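Long-range contact in initiator protein NS1 (PDB 4R94), which nicks viral DNA at the replication origin through its N-terminal nuclease domain, the part described here, and carries a helicase activity that is also required for viral DNA replication: residues A[204-216]-A[241-253]. Numbering follows the deposited sequence.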
loop_
_atom_site.group_PDB
_atom_site.type_symbol
_atom_site.label_atom_id
_atom_site.label_comp_id
_atom_site.label_asym_id
_atom_site.label_seq_id
_atom_site.Cartn_x
_atom_site.Cartn_y
_atom_site.Cartn_z
ATOM N N GLY A 204 9.396 11.095 -6.611
ATOM C CA GLY A 204 8.595 11.740 -7.639
ATOM C C GLY A 204 8.647 11.017 -8.976
ATOM O O GLY A 204 7.620 10.824 -9.618
ATOM N N ASN A 205 9.837 10.592 -9.385
ATOM C CA ASN A 205 9.958 9.945 -10.684
ATOM C C ASN A 205 9.206 8.628 -10.764
ATOM O O ASN A 205 8.520 8.367 -11.744
ATOM C CB ASN A 205 11.426 9.722 -11.051
ATOM C CG ASN A 205 12.150 11.014 -11.349
ATOM O OD1 ASN A 205 11.532 12.078 -11.498
ATOM N ND2 ASN A 205 13.477 10.936 -11.429
ATOM N N MET A 206 9.333 7.798 -9.731
ATOM C CA MET A 206 8.643 6.517 -9.711
ATOM C C MET A 206 7.122 6.702 -9.733
ATOM O O MET A 206 6.409 5.952 -10.391
ATOM C CB MET A 206 9.052 5.690 -8.483
ATOM C CG MET A 206 8.449 4.295 -8.470
ATOM S SD MET A 206 9.095 3.251 -9.798
ATOM C CE MET A 206 10.825 3.432 -9.438
ATOM N N ILE A 207 6.618 7.697 -9.003
ATOM C CA ILE A 207 5.184 7.929 -9.017
ATOM C C ILE A 207 4.714 8.404 -10.411
ATOM O O ILE A 207 3.807 7.809 -10.999
ATOM C CB ILE A 207 4.796 8.932 -7.914
ATOM C CG1 ILE A 207 5.158 8.318 -6.554
ATOM C CG2 ILE A 207 3.309 9.291 -8.027
ATOM C CD1 ILE A 207 5.059 9.289 -5.376
ATOM N N ALA A 208 5.367 9.421 -10.964
ATOM C CA ALA A 208 4.916 10.021 -12.215
ATOM C C ALA A 208 5.121 9.102 -13.416
ATOM O O ALA A 208 4.244 8.974 -14.273
ATOM C CB ALA A 208 5.637 11.340 -12.449
ATOM N N TYR A 209 6.283 8.457 -13.472
ATOM C CA TYR A 209 6.642 7.661 -14.641
ATOM C C TYR A 209 6.206 6.205 -14.553
ATOM O O TYR A 209 6.338 5.459 -15.524
ATOM C CB TYR A 209 8.153 7.713 -14.863
ATOM C CG TYR A 209 8.696 9.089 -15.144
ATOM C CD1 TYR A 209 8.047 9.941 -16.035
ATOM C CD2 TYR A 209 9.855 9.538 -14.527
ATOM C CE1 TYR A 209 8.543 11.207 -16.296
ATOM C CE2 TYR A 209 10.366 10.799 -14.789
ATOM C CZ TYR A 209 9.699 11.630 -15.673
ATOM O OH TYR A 209 10.200 12.893 -15.938
ATOM N N TYR A 210 5.703 5.770 -13.397
ATOM C CA TYR A 210 5.311 4.374 -13.277
ATOM C C TYR A 210 3.953 4.199 -12.555
ATOM O O TYR A 210 3.000 3.709 -13.161
ATOM C CB TYR A 210 6.416 3.562 -12.571
ATOM C CG TYR A 210 6.061 2.107 -12.453
ATOM C CD1 TYR A 210 5.993 1.292 -13.583
ATOM C CD2 TYR A 210 5.773 1.544 -11.219
ATOM C CE1 TYR A 210 5.641 -0.041 -13.485
ATOM C CE2 TYR A 210 5.419 0.205 -11.111
ATOM C CZ TYR A 210 5.360 -0.578 -12.241
ATOM O OH TYR A 210 5.003 -1.901 -12.116
ATOM N N PHE A 211 3.829 4.568 -11.282
ATOM C CA PHE A 211 2.561 4.229 -10.622
ATOM C C PHE A 211 1.357 4.953 -11.224
ATOM O O PHE A 211 0.270 4.378 -11.328
ATOM C CB PHE A 211 2.642 4.486 -9.108
ATOM C CG PHE A 211 3.514 3.497 -8.396
ATOM C CD1 PHE A 211 3.177 2.151 -8.391
ATOM C CD2 PHE A 211 4.696 3.903 -7.783
ATOM C CE1 PHE A 211 3.989 1.207 -7.750
ATOM C CE2 PHE A 211 5.515 2.980 -7.138
ATOM C CZ PHE A 211 5.174 1.626 -7.135
ATOM N N LEU A 212 1.544 6.194 -11.656
ATOM C CA LEU A 212 0.453 6.939 -12.278
ATOM C C LEU A 212 0.142 6.492 -13.721
ATOM O O LEU A 212 -0.807 6.982 -14.337
ATOM C CB LEU A 212 0.759 8.447 -12.250
ATOM C CG LEU A 212 0.793 9.107 -10.868
ATOM C CD1 LEU A 212 0.856 10.639 -10.967
ATOM C CD2 LEU A 212 -0.404 8.651 -10.012
ATOM N N THR A 213 0.920 5.559 -14.265
ATOM C CA THR A 213 0.625 5.057 -15.607
ATOM C C THR A 213 -0.343 3.884 -15.623
ATOM O O THR A 213 -0.776 3.460 -16.703
ATOM C CB THR A 213 1.902 4.599 -16.362
ATOM O OG1 THR A 213 2.406 3.381 -15.794
ATOM C CG2 THR A 213 2.974 5.670 -16.332
ATOM N N LYS A 214 -0.683 3.341 -14.451
ATOM C CA LYS A 214 -1.508 2.138 -14.391
ATOM C C LYS A 214 -2.961 2.406 -14.788
ATOM O O LYS A 214 -3.450 3.539 -14.696
ATOM C CB LYS A 214 -1.475 1.515 -12.976
ATOM C CG LYS A 214 -0.074 1.211 -12.422
ATOM C CD LYS A 214 0.700 0.229 -13.296
ATOM C CE LYS A 214 2.061 -0.116 -12.667
ATOM N NZ LYS A 214 1.966 -1.056 -11.498
ATOM N N LYS A 215 -3.646 1.355 -15.225
ATOM C CA LYS A 215 -5.073 1.431 -15.551
ATOM C C LYS A 215 -5.970 1.176 -14.333
ATOM O O LYS A 215 -5.700 0.286 -13.530
ATOM C CB LYS A 215 -5.412 0.424 -16.655
ATOM C CG LYS A 215 -6.880 0.439 -17.077
ATOM C CD LYS A 215 -7.070 -0.153 -18.469
ATOM C CE LYS A 215 -8.535 -0.137 -18.887
ATOM N NZ LYS A 215 -8.694 -0.501 -20.326
ATOM N N LYS A 216 -7.041 1.956 -14.207
ATOM C CA LYS A 216 -7.956 1.853 -13.070
ATOM C C LYS A 216 -8.799 0.590 -13.146
ATOM O O LYS A 216 -9.427 0.294 -14.171
ATOM C CB LYS A 216 -8.858 3.095 -13.003
ATOM C CG LYS A 216 -9.948 3.087 -11.916
ATOM C CD LYS A 216 -9.377 3.386 -10.550
ATOM C CE LYS A 216 -10.486 3.593 -9.498
ATOM N NZ LYS A 216 -11.137 4.931 -9.634
ATOM N N LYS A 241 -8.802 11.234 -10.701
ATOM C CA LYS A 241 -9.372 10.220 -11.580
ATOM C C LYS A 241 -8.276 9.719 -12.523
ATOM O O LYS A 241 -7.248 10.382 -12.655
ATOM C CB LYS A 241 -10.549 10.799 -12.362
ATOM C CG LYS A 241 -11.662 11.346 -11.461
ATOM C CD LYS A 241 -12.707 12.137 -12.243
ATOM C CE LYS A 241 -13.954 12.357 -11.389
ATOM N NZ LYS A 241 -13.616 12.873 -10.035
ATOM N N GLU A 242 -8.485 8.569 -13.176
ATOM C CA GLU A 242 -7.421 7.988 -14.009
ATOM C C GLU A 242 -6.939 8.971 -15.071
ATOM O O GLU A 242 -5.742 9.105 -15.294
ATOM C CB GLU A 242 -7.846 6.685 -14.710
ATOM C CG GLU A 242 -6.621 6.016 -15.380
ATOM C CD GLU A 242 -6.901 4.824 -16.293
ATOM O OE1 GLU A 242 -7.873 4.074 -16.072
ATOM O OE2 GLU A 242 -6.103 4.633 -17.249
ATOM N N GLY A 243 -7.873 9.664 -15.711
ATOM C CA GLY A 243 -7.515 10.625 -16.741
ATOM C C GLY A 243 -6.635 11.733 -16.205
ATOM O O GLY A 243 -5.709 12.174 -16.871
ATOM N N GLU A 244 -6.910 12.163 -14.979
ATOM C CA GLU A 244 -6.155 13.241 -14.358
ATOM C C GLU A 244 -4.751 12.773 -13.979
ATOM O O GLU A 244 -3.797 13.546 -14.007
ATOM C CB GLU A 244 -6.897 13.772 -13.122
ATOM C CG GLU A 244 -8.243 14.420 -13.471
ATOM C CD GLU A 244 -9.055 14.839 -12.252
ATOM O OE1 GLU A 244 -9.214 14.027 -11.313
ATOM O OE2 GLU A 244 -9.547 15.989 -12.240
ATOM N N ARG A 245 -4.642 11.506 -13.595
ATOM C CA ARG A 245 -3.351 10.936 -13.243
ATOM C C ARG A 245 -2.435 10.908 -14.471
ATOM O O ARG A 245 -1.251 11.231 -14.386
ATOM C CB ARG A 245 -3.541 9.529 -12.661
ATOM C CG ARG A 245 -4.187 9.524 -11.260
ATOM C CD ARG A 245 -4.817 8.171 -10.942
ATOM N NE ARG A 245 -3.841 7.084 -11.010
ATOM C CZ ARG A 245 -3.262 6.526 -9.952
ATOM N NH1 ARG A 245 -3.545 6.959 -8.720
ATOM N NH2 ARG A 245 -2.381 5.544 -10.130
ATOM N N HIS A 246 -2.990 10.528 -15.616
ATOM C CA HIS A 246 -2.208 10.531 -16.855
ATOM C C HIS A 246 -1.825 11.952 -17.262
ATOM O O HIS A 246 -0.725 12.178 -17.766
ATOM C CB HIS A 246 -2.984 9.834 -17.971
ATOM C CG HIS A 246 -3.240 8.384 -17.704
ATOM N ND1 HIS A 246 -2.290 7.555 -17.155
ATOM C CD2 HIS A 246 -4.348 7.626 -17.881
ATOM C CE1 HIS A 246 -2.795 6.338 -17.020
ATOM N NE2 HIS A 246 -4.040 6.358 -17.453
ATOM N N LEU A 247 -2.714 12.919 -17.037
ATOM C CA LEU A 247 -2.336 14.318 -17.239
ATOM C C LEU A 247 -1.162 14.736 -16.344
ATOM O O LEU A 247 -0.263 15.446 -16.787
ATOM C CB LEU A 247 -3.518 15.255 -16.988
ATOM C CG LEU A 247 -4.642 15.358 -18.012
ATOM C CD1 LEU A 247 -5.597 16.465 -17.581
ATOM C CD2 LEU A 247 -4.088 15.633 -19.394
ATOM N N VAL A 248 -1.162 14.309 -15.084
ATOM C CA VAL A 248 -0.022 14.588 -14.213
ATOM C C VAL A 248 1.304 14.057 -14.780
ATOM O O VAL A 248 2.311 14.757 -14.763
ATOM C CB VAL A 248 -0.245 13.997 -12.798
ATOM C CG1 VAL A 248 1.035 14.123 -11.969
ATOM C CG2 VAL A 248 -1.394 14.722 -12.122
ATOM N N SER A 249 1.302 12.823 -15.271
ATOM C CA SER A 249 2.496 12.247 -15.885
ATOM C C SER A 249 2.952 13.095 -17.057
ATOM O O SER A 249 4.139 13.374 -17.200
ATOM C CB SER A 249 2.238 10.817 -16.352
ATOM O OG SER A 249 1.907 9.993 -15.246
ATOM N N LYS A 250 1.992 13.512 -17.873
ATOM C CA LYS A 250 2.282 14.293 -19.082
ATOM C C LYS A 250 2.913 15.639 -18.723
ATOM O O LYS A 250 3.919 16.047 -19.320
ATOM C CB LYS A 250 1.000 14.487 -19.899
ATOM C CG LYS A 250 1.171 15.318 -21.167
ATOM C CD LYS A 250 -0.188 15.593 -21.812
ATOM C CE LYS A 250 -0.046 16.438 -23.068
ATOM N NZ LYS A 250 0.777 15.746 -24.098
ATOM N N LEU A 251 2.341 16.316 -17.731
ATOM C CA LEU A 251 2.860 17.605 -17.288
ATOM C C LEU A 251 4.205 17.471 -16.576
ATOM O O LEU A 251 5.036 18.378 -16.604
ATOM C CB LEU A 251 1.855 18.299 -16.365
ATOM C CG LEU A 251 0.585 18.814 -17.042
ATOM C CD1 LEU A 251 -0.382 19.404 -16.021
ATOM C CD2 LEU A 251 0.941 19.847 -18.096
ATOM N N TYR A 252 4.414 16.334 -15.928
ATOM C CA TYR A 252 5.605 16.130 -15.114
ATOM C C TYR A 252 6.825 16.057 -16.017
ATOM O O TYR A 252 7.915 16.457 -15.629
ATOM C CB TYR A 252 5.453 14.852 -14.291
ATOM C CG TYR A 252 6.554 14.517 -13.301
ATOM C CD1 TYR A 252 7.680 13.801 -13.694
ATOM C CD2 TYR A 252 6.428 14.846 -11.957
ATOM C CE1 TYR A 252 8.672 13.462 -12.786
ATOM C CE2 TYR A 252 7.410 14.509 -11.045
ATOM C CZ TYR A 252 8.524 13.812 -11.462
ATOM O OH TYR A 252 9.491 13.473 -10.550
ATOM N N THR A 253 6.609 15.538 -17.219
ATOM C CA THR A 253 7.655 15.407 -18.229
ATOM C C THR A 253 7.919 16.752 -18.904
ATOM O O THR A 253 8.282 17.730 -18.243
ATOM C CB THR A 253 7.275 14.376 -19.316
ATOM O OG1 THR A 253 6.604 13.261 -18.723
ATOM C CG2 THR A 253 8.513 13.886 -20.058
HETATM O O HOH W 1 -3.029 5.780 -13.302
HETATM O O HOH W 2 0.342 8.228 -16.839
HETATM O O HOH W 3 -10.920 7.181 -11.998
#
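A208 and S249 mark the nearest backbone approach, where helices 204-211 and 242-252 cross at -122° with axes 8.7 Å apart; the turn after F211 then runs back along the second helix toward E242. Y252 enters as a knob among G204, N205, A208 and Y209. A chi1 of -176°, which sets CG opposite the backbone N, carries its ring toward helix 204-211. A208 CB lies over one face of this ring, 3.4 Å from its centroid, a CH-pi contact; the ring presents an edge to the face of Y209 in a T-shaped pair, and Y252 OH donates to N205 OD1 (2.6 Å). S249 OG donates to A208 O (2.7 Å), on a lone pair in the carbonyl plane. L212 splits its methyls: CD1 meets V248 CG1, while CD2 sits over the R245 guanidinium, whose NH2 is hydrogen-bonded to Q117 OE1 and NH1 to S230 OG. One water joins L212 O and K214 O to R245 NE. E242 clasps the far end: OE1 takes K216 N (2.9 Å) from above the carboxylate plane, and OE2 takes H246 NE2. Helix 242-252, the last of this HUH-type nickase domain, thus backs the segment carrying nuclease Y210 and K214, which is salt-bridged to metal ligand E119.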